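Local coordinates for phosphoethanolamine N-methyltransferase 1 (Haemonchus contortus, PDB 4KRG), which probably catalyses the S-adenosylmethionine-dependent N-methylation of phosphoethanolamine, a step in the nematode route to phosphocholine, at residues 90-93 / 94-97; 143-146 / 147-151; 418-422 / 423-427. One frame throughout, in Å; residues are numbered along the deposited sequence. Where two conformers were deposited one is given.

How the contacts relate
Followed from the N terminus, the three contacts come in series: each is local, closing one or two turns of chain, and none nests within or crosses another. Contact 1 lies on helix 89-98, which joins strands 81-86 and 105-109 beside the S-adenosylhomocysteine pocket. Contact 2 ends helix 136-149 and hands the chain to strand 150-151; its centre is about 26 Å from that of contact 1, in the same methyltransferase domain. Contact 3, far along the chain, closes helix 413-422 before strand 428-432. Its centre lies about 59 Å from that of contact 1, across the chain's centre, and about 44 Å from that of contact 2.

Contact 1: 90-93 / 94-97; sequences SFIE and KNQE
Gln-96 packs one turn beyond Ile-92, and the two side chains run obliquely past each other beside the backbone bond that joins their residues, Gln-96 N to Ile-92 O at 2.9 Å. Gln-96 is itself exposed, and it is the inner part of its chain that lies close: with CG placed beside its own backbone N (chi1 -64°), CG stands 3.3 Å from Ile-92 O. The amide then turns OE1 to the methyl CG2 of Ile-92 at 3.5 Å, a van der Waals contact that asks nothing of the amide's hydrogens. Asn-95 is the tighter neighbour: its CB approaches Ile-92 O to 3.1 Å, and its amide enters the protein, where ND2 makes weak hydrogen bonds to Gly-67 O and Ser-84 OG. A short polar side chain suits a buried position that borders such acceptors.

Helix 89-98 is the connection between strands 81-86 and 105-109 in a beta-alpha-beta unit of the Rossmann-like methyltransferase fold. Besides Asn-95, its buried side carries Ile-92, packed on Ile-109 and against Asp-86, and Phe-91, whose ring touches the bound S-adenosylhomocysteine.

The solvent side is looser and charged. Glu-93 reaches outward in an extended chain, and its carboxylate lies near that of Glu-89, a closeness that probably disfavours full charge on both. Glu-97 joins this side mainly through its backbone, by the more bent bond from Glu-97 N to Glu-93 O (3.1 Å, 136°). Lys-94 is intermediate: its side chain touches Pro-27 and Ile-68, while its bends carry the end away from the preceding turn.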
loop_
_atom_site.group_PDB
_atom_site.type_symbol
_atom_site.label_atom_id
_atom_site.label_comp_id
_atom_site.label_asym_id
_atom_site.label_seq_id
_atom_site.Cartn_x
_atom_site.Cartn_y
_atom_site.Cartn_z
ATOM N N SER A 90 5.409 13.822 28.122
ATOM C CA SER A 90 4.421 14.892 28.040
ATOM C C SER A 90 3.304 14.546 27.055
ATOM O O SER A 90 2.164 14.963 27.232
ATOM C CB SER A 90 5.075 16.227 27.672
ATOM O OG SER A 90 5.007 16.467 26.283
ATOM N N PHE A 91 3.630 13.775 26.025
ATOM C CA PHE A 91 2.623 13.363 25.049
ATOM C C PHE A 91 1.584 12.476 25.724
ATOM O O PHE A 91 0.383 12.698 25.578
ATOM C CB PHE A 91 3.262 12.642 23.852
ATOM C CG PHE A 91 4.097 13.540 22.965
ATOM C CD1 PHE A 91 4.108 14.920 23.141
ATOM C CD2 PHE A 91 4.868 12.997 21.947
ATOM C CE1 PHE A 91 4.873 15.737 22.316
ATOM C CE2 PHE A 91 5.637 13.808 21.128
ATOM C CZ PHE A 91 5.636 15.178 21.314
ATOM N N ILE A 92 2.056 11.483 26.475
ATOM C CA ILE A 92 1.174 10.597 27.230
ATOM C C ILE A 92 0.350 11.406 28.230
ATOM O O ILE A 92 -0.840 11.140 28.435
ATOM C CB ILE A 92 1.967 9.494 27.959
ATOM C CG1 ILE A 92 2.322 8.361 26.993
ATOM C CG2 ILE A 92 1.177 8.941 29.130
ATOM C CD1 ILE A 92 1.110 7.642 26.393
ATOM N N GLU A 93 0.980 12.401 28.847
ATOM C CA GLU A 93 0.271 13.277 29.772
ATOM C C GLU A 93 -0.850 14.048 29.077
ATOM O O GLU A 93 -1.955 14.138 29.596
ATOM C CB GLU A 93 1.246 14.216 30.484
ATOM C CG GLU A 93 2.147 13.498 31.466
ATOM C CD GLU A 93 3.280 14.363 31.957
ATOM O OE1 GLU A 93 3.478 15.465 31.397
ATOM O OE2 GLU A 93 3.977 13.941 32.904
ATOM N N LYS A 94 -0.566 14.594 27.900
ATOM C CA LYS A 94 -1.600 15.265 27.108
ATOM C C LYS A 94 -2.699 14.275 26.679
ATOM O O LYS A 94 -3.877 14.616 26.672
ATOM C CB LYS A 94 -0.975 15.984 25.906
ATOM C CG LYS A 94 -1.964 16.641 24.953
ATOM C CD LYS A 94 -2.984 17.507 25.680
ATOM C CE LYS A 94 -2.883 18.959 25.258
ATOM N NZ LYS A 94 -4.136 19.706 25.564
ATOM N N ASN A 95 -2.297 13.050 26.341
ATOM C CA ASN A 95 -3.212 11.952 26.016
ATOM C C ASN A 95 -4.207 11.709 27.159
ATOM O O ASN A 95 -5.423 11.651 26.946
ATOM C CB ASN A 95 -2.373 10.692 25.757
ATOM C CG ASN A 95 -3.094 9.638 24.941
ATOM O OD1 ASN A 95 -4.321 9.551 24.941
ATOM N ND2 ASN A 95 -2.316 8.808 24.252
ATOM N N GLN A 96 -3.683 11.583 28.375
ATOM C CA GLN A 96 -4.507 11.367 29.571
ATOM C C GLN A 96 -5.444 12.522 29.898
ATOM O O GLN A 96 -6.475 12.329 30.534
ATOM C CB GLN A 96 -3.623 11.097 30.791
ATOM C CG GLN A 96 -2.793 9.834 30.710
ATOM C CD GLN A 96 -1.817 9.714 31.856
ATOM O OE1 GLN A 96 -0.685 10.193 31.770
ATOM N NE2 GLN A 96 -2.253 9.087 32.947
ATOM N N GLU A 97 -5.070 13.729 29.497
ATOM C CA GLU A 97 -5.896 14.899 29.763
ATOM C C GLU A 97 -7.075 14.940 28.797
ATOM O O GLU A 97 -8.225 15.082 29.215
ATOM C CB GLU A 97 -5.064 16.174 29.646
ATOM C CG GLU A 97 -5.835 17.454 29.893
ATOM C CD GLU A 97 -4.938 18.681 29.895
ATOM O OE1 GLU A 97 -3.707 18.525 30.062
ATOM O OE2 GLU A 97 -5.466 19.801 29.728
#

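Contact 2: 143-146 / 147-151; sequences LLNA and MRWLR
Trp-149 folds back over Asn-145, one helical turn earlier, and covers that residue's carbonyl with its indole. Its CB begins 3.6 Å from Asn-145 O, the atom that also accepts the backbone bond from Trp-149 N at 2.9 Å. Because CG stands beside the backbone N (chi1 -58°), the ring swings back along the helix, with CG 3.1 Å from Asn-145 O. Further out, CE3 passes Ala-146 CA at 3.9 Å. CZ2 meets Asn-145 CB at 3.7 Å, and this methylene lies over the six-membered ring in a CH-pi contact, 21° off the normal. The Asn-145 amide is nearly parallel to the indole, their planes 11° apart. At the polar edge, NE1 donates to water 1 at 2.7 Å, in the ring plane; the water in turn gives a weak bond to Asn-145 OD1. Tryptophan thus combines a broad apolar face with a donor that the water satisfies.

The end of helix 136-149 is held on several sides: Trp-149 packs on Met-117 and bonds through its backbone to Ser-121 and Val-122, Leu-143 and Ala-146 rest on Ile-156 of strand 154-161, and selenomethionine Met-147 reaches Tyr-201, Trp-209 and Phe-211 of strands 200-202 and 208-218.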
loop_
_atom_site.group_PDB
_atom_site.type_symbol
_atom_site.label_atom_id
_atom_site.label_comp_id
_atom_site.label_asym_id
_atom_site.label_seq_id
_atom_site.Cartn_x
_atom_site.Cartn_y
_atom_site.Cartn_z
ATOM N N LEU A 143 7.865 -6.479 14.507
ATOM C CA LEU A 143 6.832 -7.234 13.798
ATOM C C LEU A 143 6.705 -8.672 14.283
ATOM O O LEU A 143 5.618 -9.241 14.266
ATOM C CB LEU A 143 7.065 -7.195 12.289
ATOM C CG LEU A 143 6.852 -5.820 11.655
ATOM C CD1 LEU A 143 7.351 -5.811 10.221
ATOM C CD2 LEU A 143 5.388 -5.408 11.718
ATOM N N LEU A 144 7.816 -9.259 14.714
ATOM C CA LEU A 144 7.772 -10.582 15.327
ATOM C C LEU A 144 7.114 -10.525 16.710
ATOM O O LEU A 144 6.479 -11.482 17.143
ATOM C CB LEU A 144 9.171 -11.201 15.406
ATOM C CG LEU A 144 9.792 -11.622 14.064
ATOM C CD1 LEU A 144 11.258 -11.980 14.218
ATOM C CD2 LEU A 144 9.035 -12.793 13.464
ATOM N N ASN A 145 7.261 -9.396 17.396
ATOM C CA ASN A 145 6.590 -9.188 18.677
ATOM C C ASN A 145 5.084 -9.017 18.510
ATOM O O ASN A 145 4.299 -9.603 19.252
ATOM C CB ASN A 145 7.178 -7.977 19.396
ATOM C CG ASN A 145 8.211 -8.361 20.432
ATOM O OD1 ASN A 145 8.069 -9.375 21.117
ATOM N ND2 ASN A 145 9.260 -7.559 20.548
ATOM N N ALA A 146 4.686 -8.212 17.530
ATOM C CA ALA A 146 3.277 -8.037 17.213
ATOM C C ALA A 146 2.671 -9.389 16.897
ATOM O O ALA A 146 1.554 -9.699 17.292
ATOM C CB ALA A 146 3.115 -7.098 16.037
HETATM N N MSE A 147 3.428 -10.203 16.180
HETATM C CA MSE A 147 2.970 -11.528 15.808
HETATM C C MSE A 147 2.730 -12.396 17.041
HETATM O O MSE A 147 1.746 -13.127 17.125
HETATM C CB MSE A 147 4.001 -12.176 14.899
HETATM C CG MSE A 147 3.599 -13.538 14.417
HETATM SE SE MSE A 147 2.169 -13.564 13.097
HETATM C CE MSE A 147 3.253 -13.671 11.499
ATOM N N ARG A 148 3.640 -12.307 18.002
ATOM C CA ARG A 148 3.512 -13.036 19.258
ATOM C C ARG A 148 2.280 -12.598 20.052
ATOM O O ARG A 148 1.573 -13.428 20.621
ATOM C CB ARG A 148 4.773 -12.822 20.098
ATOM C CG ARG A 148 4.755 -13.483 21.461
ATOM C CD ARG A 148 5.966 -13.075 22.273
ATOM N NE ARG A 148 6.037 -13.791 23.546
ATOM C CZ ARG A 148 6.577 -14.998 23.695
ATOM N NH1 ARG A 148 7.088 -15.632 22.650
ATOM N NH2 ARG A 148 6.603 -15.572 24.890
ATOM N N TRP A 149 2.033 -11.292 20.077
ATOM C CA TRP A 149 0.965 -10.698 20.879
ATOM C C TRP A 149 -0.417 -10.877 20.283
ATOM O O TRP A 149 -1.411 -10.898 21.001
ATOM C CB TRP A 149 1.216 -9.207 21.027
ATOM C CG TRP A 149 2.524 -8.884 21.653
ATOM C CD1 TRP A 149 3.261 -9.682 22.478
ATOM C CD2 TRP A 149 3.254 -7.664 21.507
ATOM N NE1 TRP A 149 4.412 -9.028 22.858
ATOM C CE2 TRP A 149 4.432 -7.789 22.273
ATOM C CE3 TRP A 149 3.031 -6.478 20.802
ATOM C CZ2 TRP A 149 5.380 -6.771 22.355
ATOM C CZ3 TRP A 149 3.970 -5.469 20.885
ATOM C CH2 TRP A 149 5.131 -5.623 21.654
ATOM N N LEU A 150 -0.486 -10.978 18.963
ATOM C CA LEU A 150 -1.769 -11.074 18.284
ATOM C C LEU A 150 -2.427 -12.439 18.473
ATOM O O LEU A 150 -1.757 -13.476 18.450
ATOM C CB LEU A 150 -1.606 -10.781 16.791
ATOM C CG LEU A 150 -1.592 -9.305 16.403
ATOM C CD1 LEU A 150 -1.224 -9.151 14.935
ATOM C CD2 LEU A 150 -2.956 -8.705 16.665
ATOM N N ARG A 151 -3.741 -12.434 18.673
ATOM C CA ARG A 151 -4.527 -13.659 18.577
ATOM C C ARG A 151 -4.678 -14.057 17.106
ATOM O O ARG A 151 -4.520 -13.220 16.221
ATOM C CB ARG A 151 -5.897 -13.464 19.227
ATOM C CG ARG A 151 -5.861 -13.566 20.733
ATOM C CD ARG A 151 -7.162 -13.137 21.381
ATOM N NE ARG A 151 -6.890 -12.657 22.730
ATOM C CZ ARG A 151 -7.047 -11.399 23.124
ATOM N NH1 ARG A 151 -7.516 -10.495 22.287
ATOM N NH2 ARG A 151 -6.753 -11.053 24.367
HETATM O O HOH W 1 6.725 -9.480 24.275
#

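Contact 3: 418-422 / 423-427; sequences QRMTT and CGFKN
The backbone of helix 413-422 finishes by curling back on itself, with Phe-425 N donating to Met-420 O at 2.7 Å across five residues while Gly-424 N gives a weak bond to Thr-421 O at 3.4 Å. Cys-423 N still makes a helical bond to Arg-419 O, and the reversal follows at Gly-424, whose phi of +97° would press a CB against the preceding carbonyl O; glycine, having none, fits there.

The turn brings Phe-425 beside Met-420. The Met-420 chain is extended as far as SE and then bends (chi3 65°), which carries CE over one face of the phenyl ring. CE lies 3.8 Å from the Phe-425 ring centroid, in a CH-pi contact displaced toward the rim, whereas SE stands obliquely farther off, completing a Met-aromatic pair. Methionine, here replaced by its selenium analogue for the experiment, suits this place because its unbranched, flexible chain can follow the ring while also touching Leu-404, Ile-462 and Ala-464.

Polar groups finish the exposed side. Thr-422 OG1 bonds to Gln-418 O at 2.6 Å, and Thr-422 N reaches that oxygen from the opposite face of the carbonyl plane. Water 2 donates to both Thr-421 O (3.2 Å) and Phe-425 O (2.6 Å), spanning the turn. Elsewhere, Arg-419 turns to the protein, with a salt bridge from NE to Asp-386 and hydrogen bonds from NH1 and NH2 to the carbonyls of Leu-381 and Cys-384.

The paired backbone bonds, the left-handed glycine and the apolar contact between the residues flanking the turn define a Schellman motif, here leading toward strand 428-432, which pairs with strand 458-465.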
loop_
_atom_site.group_PDB
_atom_site.type_symbol
_atom_site.label_atom_id
_atom_site.label_comp_id
_atom_site.label_asym_id
_atom_site.label_seq_id
_atom_site.Cartn_x
_atom_site.Cartn_y
_atom_site.Cartn_z
ATOM N N GLN A 418 -16.134 -18.155 -24.677
ATOM C CA GLN A 418 -16.809 -19.046 -23.751
ATOM C C GLN A 418 -16.390 -18.813 -22.300
ATOM O O GLN A 418 -17.218 -18.919 -21.399
ATOM C CB GLN A 418 -16.627 -20.505 -24.176
ATOM C CG GLN A 418 -17.351 -20.839 -25.480
ATOM C CD GLN A 418 -17.300 -22.313 -25.829
ATOM O OE1 GLN A 418 -16.775 -23.126 -25.069
ATOM N NE2 GLN A 418 -17.845 -22.664 -26.986
ATOM N N ARG A 419 -15.123 -18.484 -22.071
ATOM C CA ARG A 419 -14.688 -18.130 -20.727
ATOM C C ARG A 419 -15.431 -16.893 -20.241
ATOM O O ARG A 419 -16.024 -16.895 -19.163
ATOM C CB ARG A 419 -13.182 -17.872 -20.671
ATOM C CG ARG A 419 -12.337 -19.111 -20.455
ATOM C CD ARG A 419 -10.950 -18.748 -19.943
ATOM N NE ARG A 419 -10.971 -18.321 -18.546
ATOM C CZ ARG A 419 -9.962 -17.718 -17.926
ATOM N NH1 ARG A 419 -8.836 -17.452 -18.578
ATOM N NH2 ARG A 419 -10.084 -17.367 -16.656
HETATM N N MSE A 420 -15.401 -15.837 -21.047
HETATM C CA MSE A 420 -16.002 -14.562 -20.660
HETATM C C MSE A 420 -17.523 -14.621 -20.574
HETATM O O MSE A 420 -18.132 -13.927 -19.756
HETATM C CB MSE A 420 -15.571 -13.454 -21.622
HETATM C CG MSE A 420 -14.108 -13.039 -21.478
HETATM SE SE MSE A 420 -13.689 -11.541 -22.625
HETATM C CE MSE A 420 -14.829 -10.218 -21.785
ATOM N N THR A 421 -18.131 -15.436 -21.430
ATOM C CA THR A 421 -19.574 -15.671 -21.374
ATOM C C THR A 421 -19.940 -16.466 -20.118
ATOM O O THR A 421 -21.003 -16.265 -19.532
ATOM C CB THR A 421 -20.090 -16.364 -22.662
ATOM O OG1 THR A 421 -20.157 -15.400 -23.723
ATOM C CG2 THR A 421 -21.465 -16.958 -22.459
ATOM N N THR A 422 -19.040 -17.346 -19.687
ATOM C CA THR A 422 -19.238 -18.095 -18.447
ATOM C C THR A 422 -19.099 -17.176 -17.230
ATOM O O THR A 422 -19.769 -17.358 -16.210
ATOM C CB THR A 422 -18.239 -19.267 -18.324
ATOM O OG1 THR A 422 -18.379 -20.129 -19.459
ATOM C CG2 THR A 422 -18.494 -20.070 -17.058
ATOM N N CYS A 423 -18.233 -16.181 -17.355
ATOM C CA CYS A 423 -17.954 -15.265 -16.259
ATOM C C CYS A 423 -18.847 -14.032 -16.300
ATOM O O CYS A 423 -18.606 -13.056 -15.596
ATOM C CB CYS A 423 -16.477 -14.884 -16.258
ATOM S SG CYS A 423 -15.421 -16.300 -15.926
ATOM N N GLY A 424 -19.880 -14.086 -17.133
ATOM C CA GLY A 424 -20.944 -13.105 -17.081
ATOM C C GLY A 424 -20.868 -11.952 -18.060
ATOM O O GLY A 424 -21.628 -10.993 -17.939
ATOM N N PHE A 425 -19.970 -12.027 -19.034
ATOM C CA PHE A 425 -19.857 -10.929 -19.983
ATOM C C PHE A 425 -20.808 -11.090 -21.159
ATOM O O PHE A 425 -21.272 -12.188 -21.456
ATOM C CB PHE A 425 -18.419 -10.765 -20.465
ATOM C CG PHE A 425 -17.478 -10.330 -19.391
ATOM C CD1 PHE A 425 -17.386 -8.995 -19.033
ATOM C CD2 PHE A 425 -16.684 -11.257 -18.733
ATOM C CE1 PHE A 425 -16.515 -8.590 -18.035
ATOM C CE2 PHE A 425 -15.812 -10.861 -17.735
ATOM C CZ PHE A 425 -15.727 -9.524 -17.387
ATOM N N LYS A 426 -21.094 -9.974 -21.820
ATOM C CA LYS A 426 -21.997 -9.943 -22.961
ATOM C C LYS A 426 -21.414 -9.020 -24.020
ATOM O O LYS A 426 -20.533 -8.215 -23.720
ATOM C CB LYS A 426 -23.370 -9.428 -22.531
ATOM C CG LYS A 426 -24.198 -10.428 -21.746
ATOM C CD LYS A 426 -25.331 -9.747 -20.989
ATOM C CE LYS A 426 -25.714 -8.431 -21.643
ATOM N NZ LYS A 426 -26.969 -7.861 -21.081
ATOM N N ASN A 427 -21.911 -9.136 -25.248
ATOM C CA ASN A 427 -21.444 -8.309 -26.352
ATOM C C ASN A 427 -19.926 -8.358 -26.468
ATOM O O ASN A 427 -19.249 -7.331 -26.427
ATOM C CB ASN A 427 -21.931 -6.871 -26.183
ATOM C CG ASN A 427 -23.423 -6.791 -25.934
ATOM O OD1 ASN A 427 -24.195 -7.611 -26.437
ATOM N ND2 ASN A 427 -23.838 -5.803 -25.150
HETATM O O HOH W 2 -22.783 -13.578 -19.870
#